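Uncharacterized tRNA/rRNA methyltransferase HI_0380 (Haemophilus influenzae, PDB 3ILK) probably methylates tRNA or rRNA with S-adenosyl-L-methionine as methyl donor, as a member of the TrmH family of SPOUT RNA methyltransferases. Local coordinates at residues L77-S82 with I109-G114; T91-R96 with C128-N133; R9-E14 with Q35-S40. All blocks are in the same frame, centred on the assembly; numbering follows the deposited sequence.

Overall arrangement
All three contacts join neighbouring strands of one parallel sheet, whose order 63-65, 35-39, 8-13, 109-113, 77-81, 130-132, 92-93 places contact 3, contact 1 and contact 2 side by side across it. Contact 1 sits in the middle, its centre about 8 Å from that of contact 2 and about 10 Å from that of contact 3, whereas the centres of the outer two are about 18 Å apart. Backbone hydrogen bonds bridge the gaps: Gly80 O to Leu132 N at 2.7 Å, and Ile111 O to Val11 N at 2.9 Å. The C-terminal ends of 77-82 and 109-114 bring Thr81, Ser82 and Gly114 to the likely S-adenosyl-L-methionine site; contact 2 leads to Ile134 of the same site.

Contact 1. Residues L77-S82 with I109-G114; sequences LVIGTS and IAIVFG. With EDO (1,2-ethanediol), chain C.
Leu77 and Ile109 begin a parallel strand pair that is compact along most of its length and opens at its C-terminal end. Their side chains lie side by side and point the same way, Leu77 CD2 resting 4.0 Å from Ile109 CG1. Ile79 and Ile111 share that face, while Val78, Ala110 and Val112 occupy the other, where Val78 CG1 comes 4.2 Å from Val112 CG2. Between the faces runs a ladder of four backbone hydrogen bonds: Ala110 N to Leu77 O, Ile79 N to Ala110 O, Val112 N to Ile79 O (2.7 Å) and Thr81 N to Val112 O. Strands 8-13 and 130-132 flank the pair, and helix 145-169 packs on Ile111 and Phe113.

The open end is built differently. In Thr81, chi1 of 55° sets CG2 anti to the carbonyl carbon and obliquely against the Phe113 ring, 3.6 Å from Phe113 CD2, and leaves OG1 on the side of a water and a diol. The water lies 2.7 Å from Thr81 OG1 and makes weaker bonds to Thr81 O and Gly114 N. The diol, a 1,2-ethanediol probably from the crystallisation liquor, puts O1 at the edge of the Phe113 ring and within a weak hydrogen bond of Thr81 OG1, 3.3 Å away.

Thr81, Ser82 and Gly114 belong to the probable S-adenosyl-L-methionine site. That polar groups at this strand end already hold water and, weakly, a diol is consistent with such a role.

Contact 2. Residues T91-R96 with C128-N133; sequences TLIEPR and CHYHLN
Thr91 and His131 meet through both backbone and side chain. Among the polar contacts, Thr91 OG1 lies at the edge of the imidazole, in its plane, and shares a hydrogen bond of 2.6 Å with His131 ND1 in which either could be the donor. The ring is gripped at both nitrogens, since NE2 bonds to Leu125 O, and this fixes its rotation; Thr91 OG1 also bonds to Leu88 O. The backbone hydrogen bonds are His131 N to Thr91 O (2.9 Å), Ile93 N to His131 O and Asn133 N to Ile93 O. Asn133 ND2 hydrogen-bonds to Ser82 O of the neighbouring loop.

These bonds attach the short strand 92-93 in parallel to 130-132, at one margin of the sheet of this SPOUT-type domain, just before helix 95-104 begins with Glu94 at its N-cap position.

The apolar packing centres on the face bearing Ile93 and Leu132. Ile93, with CG1 set between the backbone N and the carbonyl carbon (chi1 53°), crosses Tyr130 at about a right angle and brings CD1 to 3.5 Å from Tyr130 CB. Leu132 CD1 fits against the turn into the helix, 3.5 Å from Pro95 N. On the other face Leu92 CD2 lies 4.1 Å from His131 CB. Pro95 packs on Tyr154 of the second subunit, and Arg96 forms salt bridges with Glu155 of its own chain and of that subunit.

Contact 3. Residues R9-E14 with Q35-S40; sequences RIVLIE and QLCLVS
Val11 and Val39 share one torsion (chi1 -179° and -175°) but meet through different methyls: Val11 CG1, anti to its own nitrogen, and Val39 CG2, anti to the carbonyl carbon, touch at 3.6 Å. Val39 CG2 is equally close to Ile13 CD1, which a turn at chi2 (-58°) brings alongside it, so one methyl is wedged between two residues of 9-14. On the same face the aliphatic part of Arg9 runs over Cys37, with Arg9 CD 3.7 Å from Cys37 CB. Helix 68-71 covers this layer through Ala71.

The other face is a leucine cluster. Leu12 lies alongside Leu38, with Leu12 CD1 3.8 Å from Leu38 CD2. It meets Leu36 at about a right angle, Leu12 CG standing 3.8 Å from Leu36 CD1. Helix 18-31 packs over these leucines, completing the right-handed beta-alpha-beta crossover that joins the two strands.

Five backbone hydrogen bonds run the length of the pair, from Ile10 N to Gln35 O at one end to Glu14 N to Val39 O at the other. Near the latter a water donates to both Leu12 O (2.6 Å) and Val39 O, giving these carbonyls a second partner where the strands end.

The charged groups lie at the two ends of the pair. Arg9 is buried: its NE bonds in plane to a water that also reaches Gln35 OE1 weakly, and NH1 is held by the carbonyls of Ala71 and Asp73. The exposed Glu14 pairs through OE2 with Arg115. Both faces thus pack through hydrocarbon, while Arg9 and Glu14 find polar partners at the ends.

Contact 1. Residues L77-S82 with I109-G114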
loop_
_atom_site.group_PDB
_atom_site.type_symbol
_atom_site.label_atom_id
_atom_site.label_comp_id
_atom_site.label_asym_id
_atom_site.label_seq_id
_atom_site.Cartn_x
_atom_site.Cartn_y
_atom_site.Cartn_z
ATOM N N LEU A 77 -25.380 5.531 -13.491
ATOM C CA LEU A 77 -24.114 6.259 -13.316
ATOM C C LEU A 77 -23.146 5.660 -14.312
ATOM O O LEU A 77 -22.906 4.499 -14.258
ATOM C CB LEU A 77 -23.494 6.099 -11.931
ATOM C CG LEU A 77 -22.103 6.738 -11.590
ATOM C CD1 LEU A 77 -22.009 8.254 -11.879
ATOM C CD2 LEU A 77 -21.649 6.484 -10.092
ATOM N N VAL A 78 -22.620 6.504 -15.178
ATOM C CA VAL A 78 -21.761 6.119 -16.256
ATOM C C VAL A 78 -20.432 6.868 -16.109
ATOM O O VAL A 78 -20.433 8.087 -15.991
ATOM C CB VAL A 78 -22.420 6.479 -17.567
ATOM C CG1 VAL A 78 -21.506 6.067 -18.789
ATOM C CG2 VAL A 78 -23.800 5.781 -17.660
ATOM N N ILE A 79 -19.312 6.126 -16.115
ATOM C CA ILE A 79 -18.018 6.717 -15.942
ATOM C C ILE A 79 -17.270 6.288 -17.168
ATOM O O ILE A 79 -17.183 5.051 -17.428
ATOM C CB ILE A 79 -17.238 6.146 -14.752
ATOM C CG1 ILE A 79 -17.994 6.378 -13.404
ATOM C CG2 ILE A 79 -15.867 6.851 -14.593
ATOM C CD1 ILE A 79 -18.442 7.748 -13.295
ATOM N N GLY A 80 -16.735 7.252 -17.921
ATOM C CA GLY A 80 -15.830 6.861 -19.092
ATOM C C GLY A 80 -14.381 7.245 -18.819
ATOM O O GLY A 80 -14.093 8.297 -18.238
ATOM N N THR A 81 -13.429 6.407 -19.203
ATOM C CA THR A 81 -12.049 6.774 -18.987
ATOM C C THR A 81 -11.722 7.800 -20.078
ATOM O O THR A 81 -12.312 7.793 -21.185
ATOM C CB THR A 81 -11.052 5.591 -19.159
ATOM O OG1 THR A 81 -11.263 5.040 -20.439
ATOM C CG2 THR A 81 -11.262 4.484 -18.106
ATOM N N SER A 82 -10.808 8.700 -19.751
ATOM C CA SER A 82 -10.323 9.665 -20.714
ATOM C C SER A 82 -8.994 10.298 -20.357
ATOM O O SER A 82 -8.621 10.383 -19.179
ATOM C CB SER A 82 -11.354 10.741 -20.994
ATOM O OG SER A 82 -11.365 11.746 -20.029
ATOM N N ILE A 109 -23.743 0.966 -12.225
ATOM C CA ILE A 109 -22.697 1.830 -12.659
ATOM C C ILE A 109 -22.063 1.117 -13.864
ATOM O O ILE A 109 -21.757 -0.105 -13.803
ATOM C CB ILE A 109 -21.617 1.980 -11.500
ATOM C CG1 ILE A 109 -22.227 2.556 -10.230
ATOM C CG2 ILE A 109 -20.382 2.771 -11.969
ATOM C CD1 ILE A 109 -22.455 1.485 -9.163
ATOM N N ALA A 110 -21.886 1.832 -14.968
ATOM C CA ALA A 110 -20.963 1.286 -16.012
ATOM C C ALA A 110 -19.652 2.072 -15.968
ATOM O O ALA A 110 -19.648 3.290 -15.837
ATOM C CB ALA A 110 -21.629 1.394 -17.394
ATOM N N ILE A 111 -18.524 1.395 -15.973
ATOM C CA ILE A 111 -17.283 2.072 -16.249
ATOM C C ILE A 111 -16.814 1.669 -17.636
ATOM O O ILE A 111 -16.589 0.494 -17.878
ATOM C CB ILE A 111 -16.257 1.758 -15.157
ATOM C CG1 ILE A 111 -16.911 1.997 -13.752
ATOM C CG2 ILE A 111 -15.033 2.616 -15.349
ATOM C CD1 ILE A 111 -16.034 1.515 -12.608
ATOM N N VAL A 112 -16.611 2.667 -18.512
ATOM C CA VAL A 112 -16.407 2.455 -19.921
ATOM C C VAL A 112 -14.976 2.809 -20.202
ATOM O O VAL A 112 -14.529 3.911 -19.889
ATOM C CB VAL A 112 -17.397 3.306 -20.828
ATOM C CG1 VAL A 112 -17.275 2.878 -22.322
ATOM C CG2 VAL A 112 -18.893 3.129 -20.316
ATOM N N PHE A 113 -14.290 1.840 -20.786
ATOM C CA PHE A 113 -12.902 1.924 -21.220
ATOM C C PHE A 113 -12.900 2.130 -22.711
ATOM O O PHE A 113 -13.327 1.236 -23.493
ATOM C CB PHE A 113 -12.149 0.659 -20.786
ATOM C CG PHE A 113 -12.009 0.535 -19.278
ATOM C CD1 PHE A 113 -13.071 0.054 -18.490
ATOM C CD2 PHE A 113 -10.825 0.912 -18.650
ATOM C CE1 PHE A 113 -12.943 -0.051 -17.101
ATOM C CE2 PHE A 113 -10.697 0.830 -17.271
ATOM C CZ PHE A 113 -11.764 0.358 -16.491
ATOM N N GLY A 114 -12.417 3.312 -23.126
ATOM C CA GLY A 114 -12.486 3.683 -24.530
ATOM C C GLY A 114 -11.320 3.015 -25.182
ATOM O O GLY A 114 -10.473 2.424 -24.503
HETATM C C1 EDO C . -8.935 2.432 -21.866
HETATM O O1 EDO C . -8.528 3.211 -20.725
HETATM C C2 EDO C . -7.735 2.134 -22.792
HETATM O O2 EDO C . -6.497 2.480 -22.147
HETATM O O HOH W 1 -10.600 6.053 -22.828
#

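Contact 2. Residues T91-R96 with C128-N133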
loop_
_atom_site.group_PDB
_atom_site.type_symbol
_atom_site.label_atom_id
_atom_site.label_comp_id
_atom_site.label_asym_id
_atom_site.label_seq_id
_atom_site.Cartn_x
_atom_site.Cartn_y
_atom_site.Cartn_z
ATOM N N THR A 91 -15.616 17.741 -15.019
ATOM C CA THR A 91 -16.111 16.411 -14.659
ATOM C C THR A 91 -15.031 15.352 -14.655
ATOM O O THR A 91 -15.344 14.177 -14.516
ATOM C CB THR A 91 -17.176 15.911 -15.672
ATOM O OG1 THR A 91 -16.623 15.939 -17.005
ATOM C CG2 THR A 91 -18.502 16.760 -15.608
ATOM N N LEU A 92 -13.772 15.776 -14.791
ATOM C CA LEU A 92 -12.612 14.890 -14.680
ATOM C C LEU A 92 -12.357 14.484 -13.245
ATOM O O LEU A 92 -12.368 15.322 -12.372
ATOM C CB LEU A 92 -11.351 15.599 -15.180
ATOM C CG LEU A 92 -11.187 15.643 -16.701
ATOM C CD1 LEU A 92 -10.122 16.738 -16.966
ATOM C CD2 LEU A 92 -10.776 14.267 -17.258
ATOM N N ILE A 93 -12.136 13.201 -12.995
ATOM C CA ILE A 93 -11.865 12.693 -11.631
ATOM C C ILE A 93 -10.779 11.652 -11.748
ATOM O O ILE A 93 -10.570 11.166 -12.810
ATOM C CB ILE A 93 -13.104 12.007 -11.018
ATOM C CG1 ILE A 93 -13.646 10.913 -11.965
ATOM C CG2 ILE A 93 -14.175 13.026 -10.689
ATOM C CD1 ILE A 93 -14.853 10.260 -11.404
ATOM N N GLU A 94 -10.102 11.293 -10.655
ATOM C CA GLU A 94 -9.104 10.221 -10.738
ATOM C C GLU A 94 -9.632 9.001 -9.968
ATOM O O GLU A 94 -10.682 9.113 -9.334
ATOM C CB GLU A 94 -7.755 10.708 -10.195
ATOM C CG GLU A 94 -7.222 11.903 -11.000
ATOM C CD GLU A 94 -6.128 12.661 -10.310
ATOM O OE1 GLU A 94 -5.552 13.525 -10.980
ATOM O OE2 GLU A 94 -5.815 12.394 -9.129
ATOM N N PRO A 95 -8.954 7.834 -10.084
ATOM C CA PRO A 95 -9.502 6.550 -9.634
ATOM C C PRO A 95 -9.909 6.460 -8.161
ATOM O O PRO A 95 -10.882 5.779 -7.852
ATOM C CB PRO A 95 -8.343 5.587 -9.886
ATOM C CG PRO A 95 -7.668 6.160 -11.086
ATOM C CD PRO A 95 -7.645 7.624 -10.731
ATOM N N ARG A 96 -9.181 7.129 -7.274
ATOM C CA ARG A 96 -9.560 7.110 -5.860
ATOM C C ARG A 96 -10.942 7.758 -5.633
ATOM O O ARG A 96 -11.839 7.121 -5.113
ATOM C CB ARG A 96 -8.484 7.780 -4.997
ATOM C CG ARG A 96 -8.504 7.287 -3.599
ATOM C CD ARG A 96 -7.134 7.350 -2.942
ATOM N NE ARG A 96 -6.167 6.459 -3.592
ATOM C CZ ARG A 96 -4.850 6.448 -3.341
ATOM N NH1 ARG A 96 -4.071 5.585 -3.990
ATOM N NH2 ARG A 96 -4.307 7.293 -2.448
ATOM N N CYS A 128 -21.254 10.248 -20.523
ATOM C CA CYS A 128 -20.690 9.936 -19.214
ATOM C C CYS A 128 -20.932 11.037 -18.182
ATOM O O CYS A 128 -20.751 12.202 -18.494
ATOM C CB CYS A 128 -19.218 9.760 -19.311
ATOM S SG CYS A 128 -18.827 8.435 -20.463
ATOM N N HIS A 129 -21.183 10.655 -16.925
ATOM C CA HIS A 129 -21.462 11.682 -15.876
ATOM C C HIS A 129 -20.091 12.182 -15.409
ATOM O O HIS A 129 -19.929 13.359 -15.134
ATOM C CB HIS A 129 -22.248 11.057 -14.735
ATOM C CG HIS A 129 -23.596 10.562 -15.164
ATOM N ND1 HIS A 129 -24.728 11.365 -15.156
ATOM C CD2 HIS A 129 -23.981 9.373 -15.686
ATOM C CE1 HIS A 129 -25.754 10.682 -15.637
ATOM N NE2 HIS A 129 -25.328 9.474 -15.966
ATOM N N TYR A 130 -19.084 11.294 -15.412
ATOM C CA TYR A 130 -17.756 11.713 -14.970
ATOM C C TYR A 130 -16.744 11.088 -15.894
ATOM O O TYR A 130 -17.056 10.105 -16.617
ATOM C CB TYR A 130 -17.425 11.428 -13.455
ATOM C CG TYR A 130 -18.401 12.078 -12.473
ATOM C CD1 TYR A 130 -19.519 11.370 -12.038
ATOM C CD2 TYR A 130 -18.206 13.393 -11.989
ATOM C CE1 TYR A 130 -20.436 11.936 -11.159
ATOM C CE2 TYR A 130 -19.130 13.988 -11.102
ATOM C CZ TYR A 130 -20.235 13.246 -10.696
ATOM O OH TYR A 130 -21.148 13.768 -9.824
ATOM N N HIS A 131 -15.569 11.705 -15.944
ATOM C CA HIS A 131 -14.526 11.231 -16.866
ATOM C C HIS A 131 -13.320 10.894 -16.063
ATOM O O HIS A 131 -12.819 11.741 -15.308
ATOM C CB HIS A 131 -14.237 12.269 -17.921
ATOM C CG HIS A 131 -15.472 12.669 -18.677
ATOM N ND1 HIS A 131 -16.276 13.720 -18.286
ATOM C CD2 HIS A 131 -16.101 12.089 -19.713
ATOM C CE1 HIS A 131 -17.316 13.800 -19.090
ATOM N NE2 HIS A 131 -17.233 12.822 -19.967
ATOM N N LEU A 132 -12.845 9.651 -16.243
ATOM C CA LEU A 132 -11.876 9.053 -15.341
ATOM C C LEU A 132 -10.489 9.098 -15.939
ATOM O O LEU A 132 -10.243 8.522 -16.994
ATOM C CB LEU A 132 -12.303 7.626 -14.982
ATOM C CG LEU A 132 -11.329 6.815 -14.089
ATOM C CD1 LEU A 132 -11.154 7.546 -12.790
ATOM C CD2 LEU A 132 -11.865 5.377 -13.835
ATOM N N ASN A 133 -9.586 9.823 -15.282
ATOM C CA ASN A 133 -8.240 9.897 -15.812
ATOM C C ASN A 133 -7.301 9.302 -14.793
ATOM O O ASN A 133 -7.387 9.625 -13.590
ATOM C CB ASN A 133 -7.834 11.351 -16.127
ATOM C CG ASN A 133 -6.392 11.451 -16.581
ATOM O OD1 ASN A 133 -5.518 11.863 -15.821
ATOM N ND2 ASN A 133 -6.131 11.021 -17.798
#

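Contact 3. Residues R9-E14 with Q35-S40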
loop_
_atom_site.group_PDB
_atom_site.type_symbol
_atom_site.label_atom_id
_atom_site.label_comp_id
_atom_site.label_asym_id
_atom_site.label_seq_id
_atom_site.Cartn_x
_atom_site.Cartn_y
_atom_site.Cartn_z
ATOM N N ARG A 9 -20.726 -2.758 -14.033
ATOM C CA ARG A 9 -20.459 -3.314 -15.356
ATOM C C ARG A 9 -19.207 -2.667 -15.906
ATOM O O ARG A 9 -19.149 -1.437 -16.041
ATOM C CB ARG A 9 -21.662 -3.057 -16.290
ATOM C CG ARG A 9 -21.500 -3.647 -17.736
ATOM C CD ARG A 9 -22.723 -3.390 -18.607
ATOM N NE ARG A 9 -23.971 -3.837 -17.965
ATOM C CZ ARG A 9 -25.201 -3.412 -18.259
ATOM N NH1 ARG A 9 -25.440 -2.505 -19.218
ATOM N NH2 ARG A 9 -26.217 -3.891 -17.549
ATOM N N ILE A 10 -18.247 -3.489 -16.304
ATOM C CA ILE A 10 -17.047 -3.040 -16.986
ATOM C C ILE A 10 -17.301 -3.131 -18.499
ATOM O O ILE A 10 -17.597 -4.199 -19.015
ATOM C CB ILE A 10 -15.822 -3.915 -16.561
ATOM C CG1 ILE A 10 -15.526 -3.776 -15.052
ATOM C CG2 ILE A 10 -14.542 -3.613 -17.404
ATOM C CD1 ILE A 10 -15.051 -2.399 -14.622
ATOM N N VAL A 11 -17.217 -2.002 -19.200
ATOM C CA VAL A 11 -17.473 -2.020 -20.642
ATOM C C VAL A 11 -16.180 -1.776 -21.410
ATOM O O VAL A 11 -15.499 -0.811 -21.169
ATOM C CB VAL A 11 -18.505 -0.931 -21.052
ATOM C CG1 VAL A 11 -18.754 -1.006 -22.610
ATOM C CG2 VAL A 11 -19.833 -1.036 -20.151
ATOM N N LEU A 12 -15.858 -2.633 -22.369
ATOM C CA LEU A 12 -14.698 -2.430 -23.198
ATOM C C LEU A 12 -15.104 -2.107 -24.662
ATOM O O LEU A 12 -15.673 -2.978 -25.409
ATOM C CB LEU A 12 -13.822 -3.697 -23.186
ATOM C CG LEU A 12 -13.498 -4.396 -21.862
ATOM C CD1 LEU A 12 -12.532 -5.622 -22.107
ATOM C CD2 LEU A 12 -12.897 -3.447 -20.812
ATOM N N ILE A 13 -14.801 -0.861 -25.055
ATOM C CA ILE A 13 -15.104 -0.369 -26.412
ATOM C C ILE A 13 -14.119 -0.853 -27.453
ATOM O O ILE A 13 -12.948 -0.472 -27.435
ATOM C CB ILE A 13 -15.099 1.146 -26.496
ATOM C CG1 ILE A 13 -15.962 1.777 -25.350
ATOM C CG2 ILE A 13 -15.629 1.616 -27.849
ATOM C CD1 ILE A 13 -17.427 1.322 -25.321
ATOM N N GLU A 14 -14.636 -1.624 -28.402
ATOM C CA GLU A 14 -13.857 -2.100 -29.567
ATOM C C GLU A 14 -12.506 -2.575 -29.181
ATOM O O GLU A 14 -11.540 -1.912 -29.475
ATOM C CB GLU A 14 -13.725 -1.017 -30.642
ATOM C CG GLU A 14 -15.073 -0.497 -31.077
ATOM C CD GLU A 14 -14.963 0.608 -32.106
ATOM O OE1 GLU A 14 -13.924 0.714 -32.813
ATOM O OE2 GLU A 14 -15.936 1.331 -32.274
ATOM N N GLN A 35 -18.847 -8.449 -13.980
ATOM C CA GLN A 35 -19.723 -8.114 -15.107
ATOM C C GLN A 35 -18.987 -7.417 -16.199
ATOM O O GLN A 35 -18.625 -6.258 -16.047
ATOM C CB GLN A 35 -20.859 -7.200 -14.710
ATOM C CG GLN A 35 -21.594 -7.611 -13.453
ATOM C CD GLN A 35 -22.847 -8.357 -13.760
ATOM O OE1 GLN A 35 -23.949 -7.827 -13.597
ATOM N NE2 GLN A 35 -22.704 -9.590 -14.249
ATOM N N LEU A 36 -18.830 -8.115 -17.306
ATOM C CA LEU A 36 -18.080 -7.645 -18.432
ATOM C C LEU A 36 -19.007 -7.468 -19.672
ATOM O O LEU A 36 -19.805 -8.344 -20.009
ATOM C CB LEU A 36 -16.930 -8.652 -18.744
ATOM C CG LEU A 36 -16.120 -8.270 -19.979
ATOM C CD1 LEU A 36 -15.328 -6.972 -19.715
ATOM C CD2 LEU A 36 -15.156 -9.434 -20.403
ATOM N N CYS A 37 -18.867 -6.326 -20.335
ATOM C CA CYS A 37 -19.571 -6.022 -21.576
ATOM C C CYS A 37 -18.587 -5.520 -22.642
ATOM O O CYS A 37 -17.791 -4.586 -22.384
ATOM C CB CYS A 37 -20.641 -4.987 -21.270
ATOM S SG CYS A 37 -21.644 -4.445 -22.652
ATOM N N LEU A 38 -18.621 -6.173 -23.809
ATOM C CA LEU A 38 -17.867 -5.835 -25.026
ATOM C C LEU A 38 -18.729 -5.107 -26.086
ATOM O O LEU A 38 -19.851 -5.559 -26.383
ATOM C CB LEU A 38 -17.256 -7.113 -25.616
ATOM C CG LEU A 38 -16.572 -8.098 -24.629
ATOM C CD1 LEU A 38 -15.999 -9.317 -25.388
ATOM C CD2 LEU A 38 -15.453 -7.370 -23.810
ATOM N N VAL A 39 -18.232 -3.959 -26.583
ATOM C CA VAL A 39 -18.840 -3.262 -27.725
ATOM C C VAL A 39 -18.027 -3.592 -28.945
ATOM O O VAL A 39 -16.816 -3.301 -29.006
ATOM C CB VAL A 39 -18.949 -1.763 -27.512
ATOM C CG1 VAL A 39 -19.719 -1.029 -28.681
ATOM C CG2 VAL A 39 -19.675 -1.434 -26.112
ATOM N N SER A 40 -18.660 -4.250 -29.918
ATOM C CA SER A 40 -17.989 -4.531 -31.188
ATOM C C SER A 40 -16.532 -4.942 -30.996
ATOM O O SER A 40 -15.656 -4.268 -31.509
ATOM C CB SER A 40 -17.975 -3.304 -32.101
ATOM O OG SER A 40 -19.280 -3.029 -32.508
HETATM O O HOH W 2 -24.007 -6.063 -16.157
HETATM O O HOH W 3 -14.906 -4.615 -27.266
#